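Local coordinates for protein hemoglobin subunit alpha (Isurus oxyrinchus, PDB 3MKB) that carries oxygen in the blood as the alpha subunit of a tetrameric haemoglobin, most probably by binding it reversibly at haem iron, at residues E27-A30 / R31-T35; D73-L76 / H77-L80; A84-H87 / G88-L92. All coordinates share one frame; numbering follows the deposited sequence.

The three contacts follow one another along a single globin chain, and each is a local contact within a helix or at the start of one rather than a meeting of distant parts of the sequence. Contact 3 holds the haem: H87 binds the iron, and T86 and L91 belong to the same pocket. Contact 1 lies on helix 21-35, its centre about 21 Å from that of contact 3, with the L32 side chain about 4 Å from the haem. Contact 2, centred about 17 Å from the centre of contact 3 and a few residues ahead of it in sequence, spans the loop and the short helix 76-79 that precede the iron-binding helix; the L80 side chain lies about 6 Å from the haem. Contacts 1 and 2 sit on opposite sides of the chain's centre, their centres about 26 Å apart.

Contact 1. Residues E27-A30 / R31-T35; sequences EALA and RLFAT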
ATOM      1  N   GLU A  27       9.262 -20.192  -7.180  1.00 27.30           N
ATOM      2  CA  GLU A  27      10.230 -19.361  -6.460  1.00 28.33           C
ATOM      3  C   GLU A  27       9.596 -18.015  -6.104  1.00 27.78           C
ATOM      4  O   GLU A  27       9.749 -17.506  -4.995  1.00 28.22           O
ATOM      5  CB  GLU A  27      11.509 -19.167  -7.303  1.00 26.79           C
ATOM      6  CG  GLU A  27      12.469 -18.170  -6.660  1.00 29.50           C
ATOM      7  CD  GLU A  27      13.833 -18.135  -7.317  1.00 28.68           C
ATOM      8  OE1 GLU A  27      14.204 -19.092  -8.052  1.00 32.16           O
ATOM      9  OE2 GLU A  27      14.527 -17.121  -7.124  1.00 31.04           O
ATOM     10  N   ALA A  28       8.831 -17.430  -7.032  1.00 26.92           N
ATOM     11  CA  ALA A  28       8.245 -16.139  -6.777  1.00 26.21           C
ATOM     12  C   ALA A  28       7.215 -16.295  -5.657  1.00 25.82           C
ATOM     13  O   ALA A  28       7.172 -15.445  -4.740  1.00 26.47           O
ATOM     14  CB  ALA A  28       7.608 -15.532  -8.051  1.00 24.94           C
ATOM     15  N   LEU A  29       6.411 -17.366  -5.700  1.00 25.61           N
ATOM     16  CA  LEU A  29       5.380 -17.550  -4.649  1.00 26.29           C
ATOM     17  C   LEU A  29       6.089 -17.841  -3.299  1.00 26.77           C
ATOM     18  O   LEU A  29       5.623 -17.383  -2.247  1.00 26.54           O
ATOM     19  CB  LEU A  29       4.398 -18.685  -5.014  1.00 28.00           C
ATOM     20  CG  LEU A  29       3.330 -18.422  -6.102  1.00 27.24           C
ATOM     21  CD1 LEU A  29       2.851 -19.807  -6.649  1.00 25.46           C
ATOM     22  CD2 LEU A  29       2.146 -17.516  -5.567  1.00 25.61           C
ATOM     23  N   ALA A  30       7.186 -18.590  -3.327  1.00 26.68           N
ATOM     24  CA  ALA A  30       7.958 -18.853  -2.080  1.00 28.06           C
ATOM     25  C   ALA A  30       8.486 -17.523  -1.457  1.00 27.74           C
ATOM     26  O   ALA A  30       8.432 -17.309  -0.236  1.00 28.05           O
ATOM     27  CB  ALA A  30       9.111 -19.848  -2.341  1.00 27.62           C
ATOM     28  N   ARG A  31       8.978 -16.633  -2.312  1.00 27.83           N
ATOM     29  CA  ARG A  31       9.288 -15.245  -1.899  1.00 27.54           C
ATOM     30  C   ARG A  31       8.103 -14.523  -1.293  1.00 28.53           C
ATOM     31  O   ARG A  31       8.255 -13.986  -0.204  1.00 26.88           O
ATOM     32  CB  ARG A  31       9.903 -14.426  -3.047  1.00 28.34           C
ATOM     33  CG  ARG A  31      11.206 -15.014  -3.614  1.00 25.44           C
ATOM     34  CD  ARG A  31      11.912 -14.012  -4.607  1.00 27.54           C
ATOM     35  NE  ARG A  31      13.056 -14.724  -5.139  1.00 29.08           N
ATOM     36  CZ  ARG A  31      14.188 -14.948  -4.479  1.00 25.63           C
ATOM     37  NH1 ARG A  31      14.393 -14.415  -3.295  1.00 25.46           N
ATOM     38  NH2 ARG A  31      15.139 -15.673  -5.039  1.00 28.23           N
ATOM     39  N   LEU A  32       6.949 -14.511  -1.948  1.00 20.00           N
ATOM     40  CA  LEU A  32       5.737 -13.953  -1.375  1.00 20.00           C
ATOM     41  C   LEU A  32       5.466 -14.434   0.060  1.00 20.00           C
ATOM     42  O   LEU A  32       5.274 -13.652   0.946  1.00 28.63           O
ATOM     43  CB  LEU A  32       4.535 -14.242  -2.261  1.00 20.00           C
ATOM     44  CG  LEU A  32       3.197 -13.606  -1.900  1.00 20.00           C
ATOM     45  CD1 LEU A  32       3.228 -12.123  -1.859  1.00 20.00           C
ATOM     46  CD2 LEU A  32       2.065 -14.112  -2.784  1.00 20.00           C
ATOM     47  N   PHE A  33       5.459 -15.742   0.238  1.00 29.09           N
ATOM     48  CA  PHE A  33       5.074 -16.367   1.513  1.00 29.25           C
ATOM     49  C   PHE A  33       6.094 -16.054   2.602  1.00 28.66           C
ATOM     50  O   PHE A  33       5.717 -15.863   3.780  1.00 30.77           O
ATOM     51  CB  PHE A  33       4.888 -17.894   1.363  1.00 27.16           C
ATOM     52  CG  PHE A  33       3.792 -18.295   0.386  1.00 28.19           C
ATOM     53  CD1 PHE A  33       2.592 -17.584   0.328  1.00 28.28           C
ATOM     54  CD2 PHE A  33       3.962 -19.404  -0.452  1.00 29.83           C
ATOM     55  CE1 PHE A  33       1.556 -17.941  -0.561  1.00 30.65           C
ATOM     56  CE2 PHE A  33       2.941 -19.756  -1.382  1.00 28.21           C
ATOM     57  CZ  PHE A  33       1.732 -19.040  -1.392  1.00 26.64           C
ATOM     58  N   ALA A  34       7.359 -16.008   2.226  1.00 28.04           N
ATOM     59  CA  ALA A  34       8.450 -15.670   3.153  1.00 29.57           C
ATOM     60  C   ALA A  34       8.428 -14.171   3.563  1.00 30.59           C
ATOM     61  O   ALA A  34       8.540 -13.823   4.740  1.00 28.27           O
ATOM     62  CB  ALA A  34       9.874 -16.074   2.491  1.00 28.41           C
ATOM     63  N   THR A  35       8.271 -13.257   2.576  1.00 30.06           N
ATOM     64  CA  THR A  35       8.344 -11.837   2.863  1.00 29.85           C
ATOM     65  C   THR A  35       6.975 -11.243   3.236  1.00 31.88           C
ATOM     66  O   THR A  35       6.927 -10.165   3.803  1.00 32.80           O
ATOM     67  CB  THR A  35       8.846 -11.031   1.631  1.00 30.75           C
ATOM     68  OG1 THR A  35       7.892 -11.251   0.588  1.00 25.08           O
ATOM     69  CG2 THR A  35      10.213 -11.553   1.144  1.00 28.30           C
TER
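R31 and E27 run side by side along helix 21-35 and close into a salt bridge, NH2 of R31 lying 2.6 Å from OE2 of E27. The carboxylate oxygen meets the guanidinium at its edge, near its plane, but the bond reaches the anti side of the carboxylate, and the two flat groups are turned 57° apart. E27 keeps CG anti to its own nitrogen (chi1 173°) and then stretches out, which carries its carboxylate alongside the arginine. R31 NH2 also donates to the F112 carbonyl of the neighbouring beta subunit. An alanine in place of R31 is likely to leave the E27 carboxylate without its charged mate and the F112 carbonyl of the beta subunit without this donor. One residue on, L32 N bonds to A28 O, while L32 CD2 lies 4.4 Å from L29 CD2 in a loose apolar touch. F33 N bonds to L29 O at 3.0 Å, and the same oxygen sits over one face of the F33 ring, offset toward the rim; CE2 of F33 meets CB of L29 at 4.1 Å. A34 N closes the next turn onto A30 O. T35 folds its hydroxyl back to donate to R31 O at 2.9 Å, from above the carbonyl plane. The spacing of four residues is that of an alpha helix, here the second helix of the globin fold, with one side on the beta subunit.

Contact 2. Residues D73-L76 / H77-L80; sequences DDDL and HAHL
L76 opens the short helix 76-79 of the globin fold and L80 follows directly after it, one turn on, where the chain leads into the helix that carries the iron-binding histidine. Their side chains meet at the ends, CD2 of L76 lying 4.4 Å from CD1 of L80. Both keep CG anti to the carbonyl carbon and beside the backbone N (chi1 -74° in each); at L80 this lays the side chain along the L76 carbonyl, with CB, CG and CD1 all near its oxygen. The two leucines pack toward helix 118-135, L76 on A130 and L80 on I131. On the backbone, L80 N bonds to L76 O at 3.0 Å.

H77 also reaches helix 118-135, its ring bonding through ND1 to OE1 of E134, whereas the H79 ring stacks on that of H72 while its CB packs against the D75 carbonyl. D75 stands at the N-cap position, yet its carboxylate makes no direct capping bond. Its carbonyl accepts from H79 N at 3.1 Å and, weakly, from A78 N, which opens the helix with its first turn. The carboxylate lies beside A78, OD2 being 3.4 Å from its CB.

A water bridges the carboxylate and the A78 N-H, consistent with an indirect, water-mediated cap: it donates to OD2 of D75 at 2.7 Å and accepts from A78 N at 3.0 Å.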
ATOM      1  N   ASP A  73      -0.177  -7.718 -25.382  1.00 43.71           N
ATOM      2  CA  ASP A  73       0.201  -6.397 -24.820  1.00 45.25           C
ATOM      3  C   ASP A  73      -0.792  -5.263 -25.108  1.00 45.76           C
ATOM      4  O   ASP A  73      -0.867  -4.299 -24.358  1.00 45.98           O
ATOM      5  CB  ASP A  73       1.604  -5.989 -25.308  1.00 45.00           C
ATOM      6  CG  ASP A  73       2.723  -6.302 -24.318  1.00 47.76           C
ATOM      7  OD1 ASP A  73       2.476  -6.552 -23.106  1.00 49.06           O
ATOM      8  OD2 ASP A  73       3.900  -6.245 -24.766  1.00 48.86           O
ATOM      9  N   ASP A  74      -1.546  -5.372 -26.200  1.00 46.84           N
ATOM     10  CA  ASP A  74      -2.462  -4.303 -26.627  1.00 48.15           C
ATOM     11  C   ASP A  74      -3.957  -4.641 -26.466  1.00 48.68           C
ATOM     12  O   ASP A  74      -4.833  -3.931 -26.977  1.00 49.04           O
ATOM     13  CB  ASP A  74      -2.165  -3.927 -28.088  1.00 49.12           C
ATOM     14  CG  ASP A  74      -0.762  -3.343 -28.264  1.00 50.76           C
ATOM     15  OD1 ASP A  74      -0.385  -2.395 -27.521  1.00 53.27           O
ATOM     16  OD2 ASP A  74      -0.035  -3.864 -29.116  1.00 52.01           O
ATOM     17  N   ASP A  75      -4.216  -5.707 -25.716  1.00 48.38           N
ATOM     18  CA  ASP A  75      -5.507  -6.352 -25.575  1.00 47.76           C
ATOM     19  C   ASP A  75      -5.818  -6.702 -24.111  1.00 46.88           C
ATOM     20  O   ASP A  75      -6.839  -7.296 -23.808  1.00 45.94           O
ATOM     21  CB  ASP A  75      -5.609  -7.445 -26.666  1.00 48.78           C
ATOM     22  CG  ASP A  75      -6.943  -8.143 -26.684  1.00 51.05           C
ATOM     23  OD1 ASP A  75      -6.955  -9.379 -26.876  1.00 53.83           O
ATOM     24  OD2 ASP A  75      -7.979  -7.466 -26.496  1.00 55.73           O
ATOM     25  N   LEU A  76      -4.923  -6.344 -23.200  1.00 46.18           N
ATOM     26  CA  LEU A  76      -4.864  -6.916 -21.841  1.00 45.95           C
ATOM     27  C   LEU A  76      -6.229  -6.912 -21.121  1.00 45.43           C
ATOM     28  O   LEU A  76      -6.560  -7.832 -20.346  1.00 44.34           O
ATOM     29  CB  LEU A  76      -3.798  -6.203 -21.015  1.00 45.77           C
ATOM     30  CG  LEU A  76      -2.337  -6.535 -21.344  1.00 45.77           C
ATOM     31  CD1 LEU A  76      -1.384  -5.797 -20.376  1.00 42.96           C
ATOM     32  CD2 LEU A  76      -2.098  -8.058 -21.331  1.00 44.12           C
ATOM     33  N   HIS A  77      -7.010  -5.870 -21.380  1.00 44.76           N
ATOM     34  CA  HIS A  77      -8.312  -5.746 -20.738  1.00 45.21           C
ATOM     35  C   HIS A  77      -9.242  -6.929 -21.058  1.00 44.13           C
ATOM     36  O   HIS A  77      -9.855  -7.534 -20.150  1.00 43.46           O
ATOM     37  CB  HIS A  77      -8.988  -4.411 -21.092  1.00 45.57           C
ATOM     38  CG  HIS A  77     -10.272  -4.177 -20.349  1.00 49.37           C
ATOM     39  ND1 HIS A  77     -10.337  -4.128 -18.968  1.00 50.46           N
ATOM     40  CD2 HIS A  77     -11.534  -3.959 -20.793  1.00 51.17           C
ATOM     41  CE1 HIS A  77     -11.586  -3.905 -18.593  1.00 52.09           C
ATOM     42  NE2 HIS A  77     -12.331  -3.793 -19.680  1.00 53.87           N
ATOM     43  N   ALA A  78      -9.331  -7.273 -22.338  1.00 43.08           N
ATOM     44  CA  ALA A  78     -10.143  -8.406 -22.753  1.00 41.93           C
ATOM     45  C   ALA A  78      -9.466  -9.743 -22.437  1.00 40.88           C
ATOM     46  O   ALA A  78     -10.137 -10.691 -22.061  1.00 39.28           O
ATOM     47  CB  ALA A  78     -10.468  -8.312 -24.264  1.00 42.98           C
ATOM     48  N   HIS A  79      -8.141  -9.803 -22.588  1.00 39.79           N
ATOM     49  CA  HIS A  79      -7.424 -11.060 -22.441  1.00 39.02           C
ATOM     50  C   HIS A  79      -7.475 -11.606 -21.014  1.00 38.09           C
ATOM     51  O   HIS A  79      -7.489 -12.813 -20.815  1.00 38.47           O
ATOM     52  CB  HIS A  79      -5.953 -10.913 -22.876  1.00 39.08           C
ATOM     53  CG  HIS A  79      -5.109 -12.065 -22.448  1.00 39.26           C
ATOM     54  ND1 HIS A  79      -5.241 -13.325 -22.991  1.00 39.73           N
ATOM     55  CD2 HIS A  79      -4.191 -12.178 -21.458  1.00 39.23           C
ATOM     56  CE1 HIS A  79      -4.413 -14.159 -22.380  1.00 37.84           C
ATOM     57  NE2 HIS A  79      -3.767 -13.482 -21.444  1.00 36.64           N
ATOM     58  N   LEU A  80      -7.460 -10.692 -20.046  1.00 37.29           N
ATOM     59  CA  LEU A  80      -7.351 -11.016 -18.641  1.00 37.36           C
ATOM     60  C   LEU A  80      -8.715 -11.113 -17.925  1.00 38.77           C
ATOM     61  O   LEU A  80      -8.763 -11.381 -16.719  1.00 39.61           O
ATOM     62  CB  LEU A  80      -6.411  -9.999 -17.947  1.00 36.98           C
ATOM     63  CG  LEU A  80      -4.916 -10.206 -18.268  1.00 34.08           C
ATOM     64  CD1 LEU A  80      -4.000  -9.158 -17.574  1.00 32.59           C
ATOM     65  CD2 LEU A  80      -4.469 -11.644 -17.901  1.00 36.86           C
TER
HETATM   66  O   HOH W   1      -8.575  -5.523 -24.661  1.00 42.28           O

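Contact 3. Residues A84-H87 / G88-L92; sequences AVTH and GKKLL. With HEM (protoporphyrin IX containing Fe), chain E.
L91 lies over the H87 ring at the proximal side of the haem, where H87 is the globin fold's iron-binding histidine. NE2 of H87 holds the iron at 2.2 Å, and H58 binds the same metal through its own NE2, so the iron has histidines as both axial ligands here. The H87 and L91 side chains lie side by side, pointing the same way: CD1 of L91 sits 3.7 Å from the centroid of the H87 ring and 13° off its normal, a CH-pi contact close to the ring's centre. That methyl also rests on the porphyrin, 3.6 Å from C4D of the haem; it sits between imidazole and macrocycle and probably helps limit rotation of the ring. ND1 of H87 makes a weak hydrogen bond to L83 O, which probably also steadies the ring.

Behind this first shell the backbone widens. T86 O takes L91 N at 2.8 Å in a nearly straight bond, five residues on, the mark of a pi-type turn, and K90 N adds a weak bond to the same oxygen. The wider turn is consistent with the placing of L91 against the ring, while CG2 of T86 packs on CD1 of L91 from across at 3.8 Å. V85 O is likewise shared, by K89 N at 2.8 Å and weakly by K90 N; just before it, G88 N donates to A84 O in an i to i+4 bond of 2.8 Å.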
ATOM      1  N   ALA A  84      -9.470 -12.175 -13.988  1.00 34.28           N
ATOM      2  CA  ALA A  84     -10.021 -11.163 -13.127  1.00 33.78           C
ATOM      3  C   ALA A  84     -11.308 -11.694 -12.446  1.00 34.86           C
ATOM      4  O   ALA A  84     -11.530 -11.495 -11.238  1.00 33.38           O
ATOM      5  CB  ALA A  84     -10.346  -9.940 -13.951  1.00 34.15           C
ATOM      6  N   VAL A  85     -12.158 -12.372 -13.219  1.00 34.57           N
ATOM      7  CA  VAL A  85     -13.366 -13.000 -12.621  1.00 35.55           C
ATOM      8  C   VAL A  85     -13.080 -14.128 -11.631  1.00 34.54           C
ATOM      9  O   VAL A  85     -13.717 -14.199 -10.598  1.00 36.18           O
ATOM     10  CB  VAL A  85     -14.384 -13.471 -13.698  1.00 35.89           C
ATOM     11  CG1 VAL A  85     -15.489 -14.365 -13.065  1.00 36.71           C
ATOM     12  CG2 VAL A  85     -14.984 -12.285 -14.366  1.00 35.76           C
ATOM     13  N   THR A  86     -12.147 -15.009 -11.937  1.00 34.79           N
ATOM     14  CA  THR A  86     -11.786 -16.072 -11.016  1.00 37.20           C
ATOM     15  C   THR A  86     -11.183 -15.510  -9.720  1.00 37.51           C
ATOM     16  O   THR A  86     -11.633 -15.892  -8.602  1.00 38.21           O
ATOM     17  CB  THR A  86     -10.840 -17.090 -11.684  1.00 38.11           C
ATOM     18  OG1 THR A  86     -11.547 -17.686 -12.808  1.00 41.77           O
ATOM     19  CG2 THR A  86     -10.491 -18.176 -10.718  1.00 39.33           C
ATOM     20  N   HIS A  87     -10.218 -14.589  -9.850  1.00 35.81           N
ATOM     21  CA  HIS A  87      -9.579 -14.043  -8.638  1.00 37.50           C
ATOM     22  C   HIS A  87     -10.448 -13.134  -7.840  1.00 36.54           C
ATOM     23  O   HIS A  87     -10.427 -13.163  -6.587  1.00 36.83           O
ATOM     24  CB  HIS A  87      -8.208 -13.409  -8.917  1.00 37.66           C
ATOM     25  CG  HIS A  87      -7.137 -14.434  -9.051  1.00 41.90           C
ATOM     26  ND1 HIS A  87      -6.937 -15.127 -10.222  1.00 46.64           N
ATOM     27  CD2 HIS A  87      -6.286 -14.968  -8.145  1.00 43.70           C
ATOM     28  CE1 HIS A  87      -5.963 -16.003 -10.044  1.00 48.65           C
ATOM     29  NE2 HIS A  87      -5.550 -15.930  -8.795  1.00 44.96           N
ATOM     30  N   GLY A  88     -11.193 -12.320  -8.576  1.00 34.97           N
ATOM     31  CA  GLY A  88     -12.022 -11.334  -8.002  1.00 36.34           C
ATOM     32  C   GLY A  88     -13.357 -11.841  -7.480  1.00 36.15           C
ATOM     33  O   GLY A  88     -13.825 -11.304  -6.503  1.00 35.67           O
ATOM     34  N   LYS A  89     -13.975 -12.832  -8.135  1.00 35.59           N
ATOM     35  CA  LYS A  89     -15.346 -13.278  -7.759  1.00 36.75           C
ATOM     36  C   LYS A  89     -15.422 -14.682  -7.117  1.00 36.86           C
ATOM     37  O   LYS A  89     -16.264 -14.938  -6.246  1.00 37.56           O
ATOM     38  CB  LYS A  89     -16.294 -13.229  -8.970  1.00 37.13           C
ATOM     39  CG  LYS A  89     -16.508 -11.844  -9.527  1.00 39.11           C
ATOM     40  CD  LYS A  89     -17.428 -11.100  -8.550  1.00 46.77           C
ATOM     41  CE  LYS A  89     -18.474 -10.277  -9.253  1.00 48.48           C
ATOM     42  NZ  LYS A  89     -17.844  -9.073  -9.830  1.00 45.83           N
ATOM     43  N   LYS A  90     -14.565 -15.588  -7.551  1.00 35.17           N
ATOM     44  CA  LYS A  90     -14.558 -16.915  -6.965  1.00 35.57           C
ATOM     45  C   LYS A  90     -13.559 -17.037  -5.784  1.00 34.25           C
ATOM     46  O   LYS A  90     -13.951 -17.346  -4.645  1.00 34.08           O
ATOM     47  CB  LYS A  90     -14.267 -17.971  -8.051  1.00 35.55           C
ATOM     48  CG  LYS A  90     -13.936 -19.352  -7.485  1.00 37.69           C
ATOM     49  CD  LYS A  90     -13.687 -20.298  -8.645  1.00 43.55           C
ATOM     50  CE  LYS A  90     -13.539 -21.748  -8.222  1.00 46.93           C
ATOM     51  NZ  LYS A  90     -13.679 -22.601  -9.450  1.00 47.56           N
ATOM     52  N   LEU A  91     -12.293 -16.770  -6.049  1.00 32.91           N
ATOM     53  CA  LEU A  91     -11.242 -16.953  -4.998  1.00 32.33           C
ATOM     54  C   LEU A  91     -11.250 -15.840  -3.965  1.00 31.55           C
ATOM     55  O   LEU A  91     -10.860 -16.084  -2.804  1.00 30.26           O
ATOM     56  CB  LEU A  91      -9.838 -17.058  -5.621  1.00 32.25           C
ATOM     57  CG  LEU A  91      -9.645 -18.149  -6.678  1.00 34.31           C
ATOM     58  CD1 LEU A  91      -8.443 -17.837  -7.592  1.00 32.10           C
ATOM     59  CD2 LEU A  91      -9.526 -19.523  -5.955  1.00 40.07           C
ATOM     60  N   LEU A  92     -11.681 -14.644  -4.391  1.00 28.98           N
ATOM     61  CA  LEU A  92     -11.808 -13.416  -3.564  1.00 29.94           C
ATOM     62  C   LEU A  92     -10.513 -13.030  -2.912  1.00 29.47           C
ATOM     63  O   LEU A  92     -10.423 -12.780  -1.710  1.00 29.89           O
ATOM     64  CB  LEU A  92     -12.968 -13.503  -2.536  1.00 30.48           C
ATOM     65  CG  LEU A  92     -14.343 -13.836  -3.182  1.00 32.07           C
ATOM     66  CD1 LEU A  92     -15.339 -14.313  -2.135  1.00 32.30           C
ATOM     67  CD2 LEU A  92     -14.888 -12.687  -4.003  1.00 31.63           C
TER
HETATM   68  CHA HEM E 141      -5.487 -20.246  -9.077  1.00 37.63           C
HETATM   69  CHB HEM E 141      -3.229 -17.202 -12.056  1.00 37.68           C
HETATM   70  CHC HEM E 141      -1.961 -14.306  -8.320  1.00 33.52           C
HETATM   71  CHD HEM E 141      -4.562 -17.097  -5.387  1.00 32.78           C
HETATM   72  C1A HEM E 141      -5.019 -19.676 -10.240  1.00 37.70           C
HETATM   73  C2A HEM E 141      -5.174 -20.177 -11.584  1.00 39.85           C
HETATM   74  C3A HEM E 141      -4.573 -19.327 -12.443  1.00 40.63           C
HETATM   75  C4A HEM E 141      -3.970 -18.278 -11.626  1.00 39.08           C
HETATM   76  CMA HEM E 141      -4.474 -19.400 -14.014  1.00 38.39           C
HETATM   77  CAA HEM E 141      -6.055 -21.407 -11.866  1.00 41.55           C
HETATM   78  CBA HEM E 141      -7.397 -20.643 -12.120  1.00 45.05           C
HETATM   79  CGA HEM E 141      -8.419 -21.500 -12.801  1.00 50.31           C
HETATM   80  O1A HEM E 141      -8.311 -22.760 -12.647  1.00 52.37           O
HETATM   81  O2A HEM E 141      -9.338 -20.949 -13.483  1.00 50.00           O
HETATM   82  C1B HEM E 141      -2.720 -16.159 -11.302  1.00 36.27           C
HETATM   83  C2B HEM E 141      -2.048 -14.996 -11.836  1.00 35.85           C
HETATM   84  C3B HEM E 141      -1.673 -14.217 -10.808  1.00 35.91           C
HETATM   85  C4B HEM E 141      -2.126 -14.832  -9.586  1.00 34.90           C
HETATM   86  CMB HEM E 141      -1.753 -14.678 -13.329  1.00 36.09           C
HETATM   87  CAB HEM E 141      -0.950 -12.847 -10.860  1.00 38.50           C
HETATM   88  CBB HEM E 141      -0.178 -12.391 -11.862  1.00 38.62           C
HETATM   89  C1C HEM E 141      -2.535 -14.786  -7.157  1.00 32.75           C
HETATM   90  C2C HEM E 141      -2.376 -14.226  -5.812  1.00 30.06           C
HETATM   91  C3C HEM E 141      -3.080 -15.012  -4.960  1.00 28.17           C
HETATM   92  C4C HEM E 141      -3.705 -16.082  -5.760  1.00 30.17           C
HETATM   93  CMC HEM E 141      -1.480 -12.983  -5.539  1.00 30.56           C
HETATM   94  CAC HEM E 141      -3.181 -14.786  -3.427  1.00 32.07           C
HETATM   95  CBC HEM E 141      -2.136 -14.242  -2.737  1.00 27.08           C
HETATM   96  C1D HEM E 141      -4.970 -18.209  -6.124  1.00 34.10           C
HETATM   97  C2D HEM E 141      -5.562 -19.367  -5.511  1.00 33.56           C
HETATM   98  C3D HEM E 141      -5.806 -20.395  -6.576  1.00 36.54           C
HETATM   99  C4D HEM E 141      -5.413 -19.708  -7.799  1.00 38.05           C
HETATM  100  CMD HEM E 141      -5.826 -19.592  -3.995  1.00 34.98           C
HETATM  101  CAD HEM E 141      -6.432 -21.813  -6.310  1.00 36.65           C
HETATM  102  CBD HEM E 141      -5.414 -22.994  -6.242  1.00 40.38           C
HETATM  103  CGD HEM E 141      -4.565 -23.138  -4.957  1.00 43.37           C
HETATM  104  O1D HEM E 141      -5.091 -23.101  -3.790  1.00 47.74           O
HETATM  105  O2D HEM E 141      -3.316 -23.308  -5.058  1.00 38.11           O
HETATM  106  NA  HEM E 141      -4.283 -18.543 -10.318  1.00 36.92           N
HETATM  107  NB  HEM E 141      -2.760 -16.029  -9.892  1.00 36.11           N
HETATM  108  NC  HEM E 141      -3.349 -15.873  -7.047  1.00 30.73           N
HETATM  109  ND  HEM E 141      -4.886 -18.433  -7.503  1.00 36.50           N
HETATM  110 FE   HEM E 141      -3.801 -17.212  -8.719  1.00 38.62          FE